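Local coordinates for amidohydrolase 3 domain-containing protein (Pyrococcus furiosus, PDB 3ICJ) that is probably a zinc-dependent amidohydrolase that hydrolyses carbon-nitrogen bonds other than peptide bonds, its physiological substrate being unknown, at residues S188-E193 with V198-L203; D181-K186 with R207-E212; A361-E366 with K386-R391. One frame throughout, in Å; residues are numbered along the deposited sequence.

Interaction 1: S188-E193 with V198-L203; sequences SKDFDE and VRERAL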
loop_
_atom_site.group_PDB
_atom_site.type_symbol
_atom_site.label_atom_id
_atom_site.label_comp_id
_atom_site.label_asym_id
_atom_site.label_seq_id
_atom_site.Cartn_x
_atom_site.Cartn_y
_atom_site.Cartn_z
ATOM N N SER A 188 20.339 24.991 -7.584
ATOM C CA SER A 188 20.285 25.013 -6.121
ATOM C C SER A 188 21.502 24.309 -5.538
ATOM O O SER A 188 22.259 23.644 -6.264
ATOM C CB SER A 188 18.987 24.382 -5.580
ATOM O OG SER A 188 19.055 22.967 -5.557
ATOM N N LYS A 189 21.682 24.446 -4.224
ATOM C CA LYS A 189 22.744 23.723 -3.509
ATOM C C LYS A 189 22.496 22.198 -3.431
ATOM O O LYS A 189 23.377 21.439 -3.021
ATOM C CB LYS A 189 23.001 24.346 -2.123
ATOM C CG LYS A 189 21.760 24.763 -1.351
ATOM C CD LYS A 189 21.244 23.668 -0.432
ATOM C CE LYS A 189 20.457 24.267 0.719
ATOM N NZ LYS A 189 19.836 23.217 1.560
ATOM N N ASP A 190 21.305 21.761 -3.859
ATOM C CA ASP A 190 20.946 20.344 -3.891
ATOM C C ASP A 190 21.174 19.703 -5.268
ATOM O O ASP A 190 20.944 18.500 -5.449
ATOM C CB ASP A 190 19.477 20.155 -3.484
ATOM C CG ASP A 190 19.168 20.684 -2.090
ATOM O OD1 ASP A 190 20.044 20.606 -1.199
ATOM O OD2 ASP A 190 18.030 21.161 -1.887
ATOM N N PHE A 191 21.595 20.502 -6.245
ATOM C CA PHE A 191 21.785 19.994 -7.609
ATOM C C PHE A 191 23.177 20.354 -8.090
ATOM O O PHE A 191 23.555 21.530 -8.122
ATOM C CB PHE A 191 20.675 20.511 -8.555
ATOM C CG PHE A 191 20.813 20.085 -10.024
ATOM C CD1 PHE A 191 21.263 18.804 -10.389
ATOM C CD2 PHE A 191 20.438 20.969 -11.041
ATOM C CE1 PHE A 191 21.352 18.422 -11.743
ATOM C CE2 PHE A 191 20.532 20.603 -12.399
ATOM C CZ PHE A 191 20.991 19.320 -12.747
ATOM N N ASP A 192 23.949 19.319 -8.408
ATOM C CA ASP A 192 25.255 19.497 -9.050
ATOM C C ASP A 192 25.079 19.136 -10.522
ATOM O O ASP A 192 25.037 17.957 -10.890
ATOM C CB ASP A 192 26.322 18.615 -8.385
ATOM C CG ASP A 192 26.579 18.983 -6.935
ATOM O OD1 ASP A 192 26.260 20.116 -6.513
ATOM O OD2 ASP A 192 27.118 18.129 -6.208
ATOM N N GLU A 193 24.934 20.166 -11.345
ATOM C CA GLU A 193 24.702 20.018 -12.780
ATOM C C GLU A 193 25.878 19.359 -13.516
ATOM O O GLU A 193 25.662 18.598 -14.440
ATOM C CB GLU A 193 24.374 21.378 -13.437
ATOM C CG GLU A 193 24.143 22.532 -12.441
ATOM C CD GLU A 193 22.961 23.437 -12.782
ATOM O OE1 GLU A 193 22.432 24.094 -11.849
ATOM O OE2 GLU A 193 22.556 23.488 -13.968
ATOM N N VAL A 198 21.654 14.759 -7.651
ATOM C CA VAL A 198 20.655 15.493 -6.885
ATOM C C VAL A 198 20.461 14.978 -5.464
ATOM O O VAL A 198 20.570 13.796 -5.205
ATOM C CB VAL A 198 19.288 15.527 -7.583
ATOM C CG1 VAL A 198 19.329 16.418 -8.797
ATOM C CG2 VAL A 198 18.843 14.139 -7.938
ATOM N N ARG A 199 20.167 15.894 -4.557
ATOM C CA ARG A 199 20.005 15.584 -3.148
ATOM C C ARG A 199 18.718 16.206 -2.638
ATOM O O ARG A 199 18.191 17.108 -3.248
ATOM C CB ARG A 199 21.176 16.143 -2.342
ATOM C CG ARG A 199 22.500 15.524 -2.672
ATOM C CD ARG A 199 23.645 16.247 -2.004
ATOM N NE ARG A 199 23.834 17.584 -2.537
ATOM C CZ ARG A 199 24.646 17.882 -3.541
ATOM N NH1 ARG A 199 25.355 16.938 -4.132
ATOM N NH2 ARG A 199 24.741 19.129 -3.951
ATOM N N GLU A 200 18.239 15.720 -1.499
ATOM C CA GLU A 200 17.226 16.412 -0.722
ATOM C C GLU A 200 16.103 16.978 -1.572
ATOM O O GLU A 200 15.384 16.238 -2.209
ATOM C CB GLU A 200 17.849 17.495 0.152
ATOM C CG GLU A 200 18.766 16.955 1.207
ATOM C CD GLU A 200 19.336 18.031 2.112
ATOM O OE1 GLU A 200 18.856 19.176 2.069
ATOM O OE2 GLU A 200 20.268 17.726 2.876
ATOM N N ARG A 201 15.965 18.301 -1.569
ATOM C CA ARG A 201 14.829 18.954 -2.206
ATOM C C ARG A 201 14.785 18.650 -3.701
ATOM O O ARG A 201 13.728 18.347 -4.252
ATOM C CB ARG A 201 14.884 20.466 -1.979
ATOM C CG ARG A 201 14.130 20.937 -0.746
ATOM C CD ARG A 201 14.084 19.853 0.319
ATOM N NE ARG A 201 12.728 19.632 0.814
ATOM C CZ ARG A 201 12.347 18.555 1.494
ATOM N NH1 ARG A 201 13.222 17.594 1.762
ATOM N NH2 ARG A 201 11.093 18.438 1.906
ATOM N N ALA A 202 15.943 18.733 -4.349
ATOM C CA ALA A 202 16.008 18.726 -5.802
ATOM C C ALA A 202 15.724 17.345 -6.337
ATOM O O ALA A 202 15.219 17.183 -7.427
ATOM C CB ALA A 202 17.341 19.206 -6.272
ATOM N N LEU A 203 16.044 16.351 -5.535
ATOM C CA LEU A 203 15.648 14.968 -5.806
ATOM C C LEU A 203 14.125 14.766 -5.697
ATOM O O LEU A 203 13.523 14.152 -6.577
ATOM C CB LEU A 203 16.385 13.990 -4.882
ATOM C CG LEU A 203 15.905 12.531 -4.853
ATOM C CD1 LEU A 203 16.073 11.824 -6.194
ATOM C CD2 LEU A 203 16.666 11.789 -3.821
HETATM O O HOH W 1 22.581 19.368 -0.686
#
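Arg199 NH2 joins two acceptors of the 188-193 segment, giving one hydrogen bond to Lys189 O (2.8 Å) and another to Asp192 OD1 (3.1 Å). Arg199 NH1 reaches Asp192 OD2 at 3.0 Å, which completes an end-on, two-nitrogen salt bridge. All three acceptors lie close to the guanidinium plane, but both carboxylate oxygens are met from above their own plane, since the two flat groups are turned 56° apart. The arginine chain bends at chi3 (-68°), which brings its guanidinium edge to Lys189 O and Asp192. Its NE donates to a water that in turn donates to Lys189 O and Asp190 OD1, and Asp190 O sits over one guanidinium face. Asp190 O also accepts the backbone bond from Arg199 N (2.9 Å). Asp190 OD1 lies 3.8 Å from Glu200 OE1, and Lys189 NZ, in a long salt bridge with OD1, would probably soften this repulsion. Beneath the polar layer, Ala202 CB packs on Asp190 CB (3.6 Å), while Val198 CG1 approaches Phe191 CD1 obliquely at 3.5 Å. Ser188 OG accepts from Asp190 N, an ST turn within the type I turn Ser188-Phe191. Phe191 and Val198 form an antiparallel non-hydrogen-bonded pair, marking a short beta hairpin whose strand 191-192 is an edge strand of a mixed sheet and whose second strand leads directly into helix 200-214.

Interaction 2: D181-K186 with R207-E212; sequences DLLNLK and RKIINE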
loop_
_atom_site.group_PDB
_atom_site.type_symbol
_atom_site.label_atom_id
_atom_site.label_comp_id
_atom_site.label_asym_id
_atom_site.label_seq_id
_atom_site.Cartn_x
_atom_site.Cartn_y
_atom_site.Cartn_z
ATOM N N ASP A 181 18.262 17.334 -19.246
ATOM C CA ASP A 181 17.579 18.162 -20.253
ATOM C C ASP A 181 16.055 18.051 -20.156
ATOM O O ASP A 181 15.335 19.030 -20.393
ATOM C CB ASP A 181 18.029 17.784 -21.679
ATOM C CG ASP A 181 19.472 18.208 -21.998
ATOM O OD1 ASP A 181 20.090 18.981 -21.225
ATOM O OD2 ASP A 181 19.979 17.773 -23.058
ATOM N N LEU A 182 15.570 16.858 -19.820
ATOM C CA LEU A 182 14.132 16.643 -19.657
ATOM C C LEU A 182 13.588 17.298 -18.388
ATOM O O LEU A 182 12.441 17.755 -18.363
ATOM C CB LEU A 182 13.782 15.151 -19.681
ATOM C CG LEU A 182 13.937 14.347 -20.979
ATOM C CD1 LEU A 182 13.432 12.925 -20.751
ATOM C CD2 LEU A 182 13.215 14.990 -22.176
ATOM N N LEU A 183 14.411 17.365 -17.345
ATOM C CA LEU A 183 13.970 17.908 -16.053
ATOM C C LEU A 183 13.915 19.431 -15.992
ATOM O O LEU A 183 12.972 19.987 -15.431
ATOM C CB LEU A 183 14.822 17.360 -14.891
ATOM C CG LEU A 183 14.596 15.905 -14.447
ATOM C CD1 LEU A 183 15.478 15.590 -13.266
ATOM C CD2 LEU A 183 13.154 15.645 -14.055
ATOM N N ASN A 184 14.925 20.092 -16.560
ATOM C CA ASN A 184 15.055 21.545 -16.487
ATOM C C ASN A 184 14.974 22.126 -15.066
ATOM O O ASN A 184 14.261 23.105 -14.832
ATOM C CB ASN A 184 14.045 22.232 -17.415
ATOM C CG ASN A 184 14.672 22.687 -18.703
ATOM O OD1 ASN A 184 14.658 23.875 -19.016
ATOM N ND2 ASN A 184 15.258 21.751 -19.447
ATOM N N LEU A 185 15.698 21.507 -14.130
ATOM C CA LEU A 185 15.731 21.949 -12.730
ATOM C C LEU A 185 16.408 23.304 -12.586
ATOM O O LEU A 185 17.359 23.595 -13.306
ATOM C CB LEU A 185 16.515 20.954 -11.874
ATOM C CG LEU A 185 16.059 19.505 -11.761
ATOM C CD1 LEU A 185 17.180 18.733 -11.091
ATOM C CD2 LEU A 185 14.752 19.402 -10.980
ATOM N N LYS A 186 15.918 24.112 -11.646
ATOM C CA LYS A 186 16.522 25.409 -11.328
ATOM C C LYS A 186 17.794 25.168 -10.508
ATOM O O LYS A 186 17.853 24.186 -9.761
ATOM C CB LYS A 186 15.524 26.294 -10.562
ATOM C CG LYS A 186 14.189 26.491 -11.279
ATOM C CD LYS A 186 13.259 27.407 -10.509
ATOM C CE LYS A 186 11.873 27.404 -11.127
ATOM N NZ LYS A 186 11.082 28.578 -10.657
ATOM N N ARG A 207 11.662 13.799 -8.814
ATOM C CA ARG A 207 10.642 12.771 -8.738
ATOM C C ARG A 207 9.297 13.332 -9.178
ATOM O O ARG A 207 8.597 12.718 -9.949
ATOM C CB ARG A 207 10.504 12.281 -7.304
ATOM C CG ARG A 207 11.452 11.207 -6.860
ATOM C CD ARG A 207 10.896 10.565 -5.595
ATOM N NE ARG A 207 11.873 9.891 -4.752
ATOM C CZ ARG A 207 12.397 10.408 -3.646
ATOM N NH1 ARG A 207 12.078 11.635 -3.260
ATOM N NH2 ARG A 207 13.260 9.701 -2.926
ATOM N N LYS A 208 8.942 14.496 -8.656
ATOM C CA LYS A 208 7.657 15.138 -8.943
ATOM C C LYS A 208 7.521 15.398 -10.447
ATOM O O LYS A 208 6.480 15.080 -11.034
ATOM C CB LYS A 208 7.511 16.434 -8.138
ATOM C CG LYS A 208 6.219 17.220 -8.385
ATOM C CD LYS A 208 6.304 18.635 -7.813
ATOM C CE LYS A 208 5.519 18.774 -6.526
ATOM N NZ LYS A 208 4.082 19.029 -6.827
ATOM N N ILE A 209 8.584 15.940 -11.060
ATOM C CA ILE A 209 8.591 16.241 -12.495
ATOM C C ILE A 209 8.514 14.956 -13.337
ATOM O O ILE A 209 7.765 14.886 -14.316
ATOM C CB ILE A 209 9.806 17.133 -12.914
ATOM C CG1 ILE A 209 9.684 18.540 -12.300
ATOM C CG2 ILE A 209 9.874 17.264 -14.425
ATOM C CD1 ILE A 209 10.997 19.347 -12.284
ATOM N N ILE A 210 9.267 13.941 -12.931
ATOM C CA ILE A 210 9.201 12.622 -13.561
ATOM C C ILE A 210 7.772 12.048 -13.548
ATOM O O ILE A 210 7.237 11.652 -14.592
ATOM C CB ILE A 210 10.214 11.647 -12.911
ATOM C CG1 ILE A 210 11.628 12.002 -13.368
ATOM C CG2 ILE A 210 9.866 10.179 -13.262
ATOM C CD1 ILE A 210 12.750 11.447 -12.491
ATOM N N ASN A 211 7.145 12.064 -12.375
ATOM C CA ASN A 211 5.809 11.497 -12.188
ATOM C C ASN A 211 4.680 12.264 -12.873
ATOM O O ASN A 211 3.729 11.659 -13.371
ATOM C CB ASN A 211 5.478 11.360 -10.698
ATOM C CG ASN A 211 6.344 10.330 -9.990
ATOM O OD1 ASN A 211 6.926 9.438 -10.614
ATOM N ND2 ASN A 211 6.434 10.453 -8.673
ATOM N N GLU A 212 4.784 13.586 -12.885
ATOM C CA GLU A 212 3.721 14.440 -13.404
ATOM C C GLU A 212 3.896 14.869 -14.867
ATOM O O GLU A 212 2.912 14.944 -15.604
ATOM C CB GLU A 212 3.544 15.672 -12.512
ATOM C CG GLU A 212 3.162 15.336 -11.077
ATOM C CD GLU A 212 3.013 16.565 -10.193
ATOM O OE1 GLU A 212 2.480 16.418 -9.078
ATOM O OE2 GLU A 212 3.426 17.671 -10.604
#
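Leu183 meets Ile209 and Ile210, and Leu185 meets Ile209, without any ring or other flat group between them, so the contact has methyl and methylene surfaces in place of faces and edges. Leu183 CD2 does most of the touching: it rests against Ile209 CG2 at 3.7 Å and the branch carbon CB at 3.8 Å, and reaches Ile210 CG1 at 4.0 Å. Ile209 points its CB at the facing segment, and its two arms divide the work. CG2, anti to the backbone N, takes Leu183. Ile209 CD1, at the end of the other arm, meets Leu185 CD2 (4.0 Å) and lies 3.8 Å from Leu183 O. The backbones come nearest at Leu183 and Ile209, with CA atoms 6.7 Å apart, and no hydrogen bond crosses between the segments.

The helix 177-183 stops at this point. Asn184 turns to positive phi (52°), and its ND2 gives a weak bond back to Asp181 O, and the chain that follows brings Leu185 alongside the same partner helix. Ser206 touches both leucines and Ile214 also touches Leu183, so helix 200-214 receives them along more than one turn. On that helix, the turn at 210-212 widens to a pi type. Far from the zinc site, this is apolar side-chain packing of a helix C-terminus and its exit loop on the flank of a second helix.

Interaction 3: A361-E366 with K386-R391; sequences AFEEAE and KELKVR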
loop_
_atom_site.group_PDB
_atom_site.type_symbol
_atom_site.label_atom_id
_atom_site.label_comp_id
_atom_site.label_asym_id
_atom_site.label_seq_id
_atom_site.Cartn_x
_atom_site.Cartn_y
_atom_site.Cartn_z
ATOM N N ALA A 361 -9.814 16.440 13.408
ATOM C CA ALA A 361 -10.431 16.748 12.131
ATOM C C ALA A 361 -11.691 15.912 11.898
ATOM O O ALA A 361 -12.699 16.443 11.421
ATOM C CB ALA A 361 -9.448 16.555 11.021
ATOM N N PHE A 362 -11.625 14.621 12.249
ATOM C CA PHE A 362 -12.768 13.712 12.119
ATOM C C PHE A 362 -13.890 14.054 13.093
ATOM O O PHE A 362 -15.067 14.000 12.727
ATOM C CB PHE A 362 -12.355 12.238 12.301
ATOM C CG PHE A 362 -11.471 11.703 11.209
ATOM C CD1 PHE A 362 -11.577 12.168 9.904
ATOM C CD2 PHE A 362 -10.536 10.707 11.490
ATOM C CE1 PHE A 362 -10.754 11.664 8.898
ATOM C CE2 PHE A 362 -9.710 10.199 10.493
ATOM C CZ PHE A 362 -9.817 10.675 9.196
ATOM N N GLU A 363 -13.516 14.396 14.322
ATOM C CA GLU A 363 -14.460 14.824 15.343
ATOM C C GLU A 363 -15.244 16.052 14.914
ATOM O O GLU A 363 -16.469 16.067 15.010
ATOM C CB GLU A 363 -13.733 15.171 16.630
ATOM C CG GLU A 363 -13.922 14.188 17.740
ATOM C CD GLU A 363 -14.068 14.865 19.086
ATOM O OE1 GLU A 363 -15.157 14.764 19.688
ATOM O OE2 GLU A 363 -13.098 15.505 19.531
ATOM N N GLU A 364 -14.530 17.077 14.448
ATOM C CA GLU A 364 -15.138 18.365 14.109
ATOM C C GLU A 364 -16.073 18.226 12.921
ATOM O O GLU A 364 -17.175 18.766 12.927
ATOM C CB GLU A 364 -14.064 19.423 13.825
ATOM C CG GLU A 364 -14.597 20.688 13.149
ATOM C CD GLU A 364 -13.588 21.808 13.085
ATOM O OE1 GLU A 364 -12.755 21.923 14.011
ATOM O OE2 GLU A 364 -13.638 22.578 12.104
ATOM N N ALA A 365 -15.633 17.476 11.917
ATOM C CA ALA A 365 -16.433 17.254 10.710
ATOM C C ALA A 365 -17.521 16.176 10.879
ATOM O O ALA A 365 -18.296 15.941 9.957
ATOM C CB ALA A 365 -15.520 16.916 9.531
ATOM N N GLU A 366 -17.552 15.532 12.049
ATOM C CA GLU A 366 -18.480 14.435 12.377
ATOM C C GLU A 366 -18.409 13.347 11.322
ATOM O O GLU A 366 -19.430 12.878 10.818
ATOM C CB GLU A 366 -19.918 14.958 12.570
ATOM C CG GLU A 366 -20.040 15.904 13.754
ATOM C CD GLU A 366 -21.277 16.786 13.679
ATOM O OE1 GLU A 366 -21.412 17.589 12.723
ATOM O OE2 GLU A 366 -22.108 16.683 14.592
ATOM N N LYS A 386 -11.863 4.467 19.587
ATOM C CA LYS A 386 -13.009 3.583 19.814
ATOM C C LYS A 386 -14.335 4.316 19.571
ATOM O O LYS A 386 -15.177 3.819 18.819
ATOM C CB LYS A 386 -12.968 3.033 21.252
ATOM C CG LYS A 386 -14.002 1.969 21.582
ATOM C CD LYS A 386 -13.875 1.608 23.071
ATOM C CE LYS A 386 -15.130 0.943 23.621
ATOM N NZ LYS A 386 -15.170 -0.498 23.272
ATOM N N GLU A 387 -14.487 5.499 20.190
ATOM C CA GLU A 387 -15.741 6.278 20.198
ATOM C C GLU A 387 -16.112 6.857 18.830
ATOM O O GLU A 387 -17.287 6.881 18.463
ATOM C CB GLU A 387 -15.684 7.359 21.310
ATOM C CG GLU A 387 -16.174 8.783 20.985
ATOM C CD GLU A 387 -15.366 9.877 21.732
ATOM O OE1 GLU A 387 -14.936 10.860 21.084
ATOM O OE2 GLU A 387 -15.142 9.752 22.961
ATOM N N LEU A 388 -15.104 7.308 18.083
ATOM C CA LEU A 388 -15.281 7.830 16.729
ATOM C C LEU A 388 -15.287 6.725 15.661
ATOM O O LEU A 388 -15.520 7.022 14.480
ATOM C CB LEU A 388 -14.162 8.827 16.400
ATOM C CG LEU A 388 -14.086 10.172 17.127
ATOM C CD1 LEU A 388 -12.753 10.844 16.803
ATOM C CD2 LEU A 388 -15.293 11.064 16.778
ATOM N N LYS A 389 -14.994 5.481 16.073
ATOM C CA LYS A 389 -14.965 4.292 15.172
ATOM C C LYS A 389 -14.063 4.512 13.946
ATOM O O LYS A 389 -14.399 4.105 12.821
ATOM C CB LYS A 389 -16.388 3.885 14.732
ATOM C CG LYS A 389 -17.416 3.703 15.870
ATOM C CD LYS A 389 -18.817 3.460 15.293
ATOM C CE LYS A 389 -19.790 2.943 16.349
ATOM N NZ LYS A 389 -20.367 4.042 17.157
ATOM N N VAL A 390 -12.917 5.157 14.173
ATOM C CA VAL A 390 -11.941 5.421 13.110
ATOM C C VAL A 390 -11.338 4.106 12.627
ATOM O O VAL A 390 -10.873 3.287 13.431
ATOM C CB VAL A 390 -10.793 6.336 13.593
ATOM C CG1 VAL A 390 -9.891 6.737 12.413
ATOM C CG2 VAL A 390 -11.352 7.580 14.280
ATOM N N ARG A 391 -11.352 3.907 11.316
ATOM C CA ARG A 391 -10.765 2.721 10.718
ATOM C C ARG A 391 -9.271 2.957 10.577
ATOM O O ARG A 391 -8.843 4.092 10.362
ATOM C CB ARG A 391 -11.417 2.452 9.374
ATOM C CG ARG A 391 -12.888 2.018 9.501
ATOM C CD ARG A 391 -13.665 2.249 8.222
ATOM N NE ARG A 391 -14.017 3.655 8.005
ATOM C CZ ARG A 391 -13.681 4.375 6.932
ATOM N NH1 ARG A 391 -12.999 3.832 5.938
ATOM N NH2 ARG A 391 -14.053 5.650 6.835
#
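Helices 352-365 and 379-388 come nearest at Glu363 and Leu388, whose CA atoms are 7.2 Å apart, and each helix ends in a Schellman motif, with Glu366 and Lys389 at positive phi. They are successive helices of the alternating strand-helix part of the fold, with the parallel strand 370-371 between them in the chain, as in the distorted TIM barrel of the amidohydrolase family.

Leu388 points toward helix 352-365 and sets both methyls against the same carbon, Glu363 CG, CD2 at 3.5 Å and CD1 at 3.7 Å. The two side chains cross at about a right angle, the leucine methyls lying against the aliphatic part of the glutamate. The carboxylate goes on to a salt bridge, Glu363 OE2 with Arg384, one turn before Leu388 on the second helix. This would help offset the like charge of Glu387, whose OE1 lies 4.2 Å from Glu363 OE1, the two carboxylate planes being 53° apart.

Nearer the strands the contact becomes purely apolar. Phe362 and Val390 both point toward the opposite segment and both also touch Ile371, while Ile335 of helix 328-338 packs on the phenylalanine. The Phe362 side chain is about 13 Å from a bound zinc ion, too far to belong to the metal site. With chi1 at -173°, Val390 holds CG1 anti to its backbone N, and this methyl approaches the ring obliquely, 4.0 Å from Phe362 CE2.

In the fold
From the N terminus, the chain leaves helix 177-183, makes the hairpin of strands 191-192 and 197-199, and enters helix 200-214. Interaction 1 closes the short hairpin loop; interaction 2 closes the wider loop around it, bringing the end of the first helix onto the second. The two touch through Leu185, whose CD1 meets Val198 and Phe191, so helix 177-183, the hairpin and helix 200-214 share one apolar cluster. Interaction 3 follows in series, neither nesting nor crossing, and closes the helix-strand-helix passage around strand 370-371. It lies about 40 Å, centre to centre, from interaction 1, in the strand-helix region that also carries the zinc ligands His348 and His373.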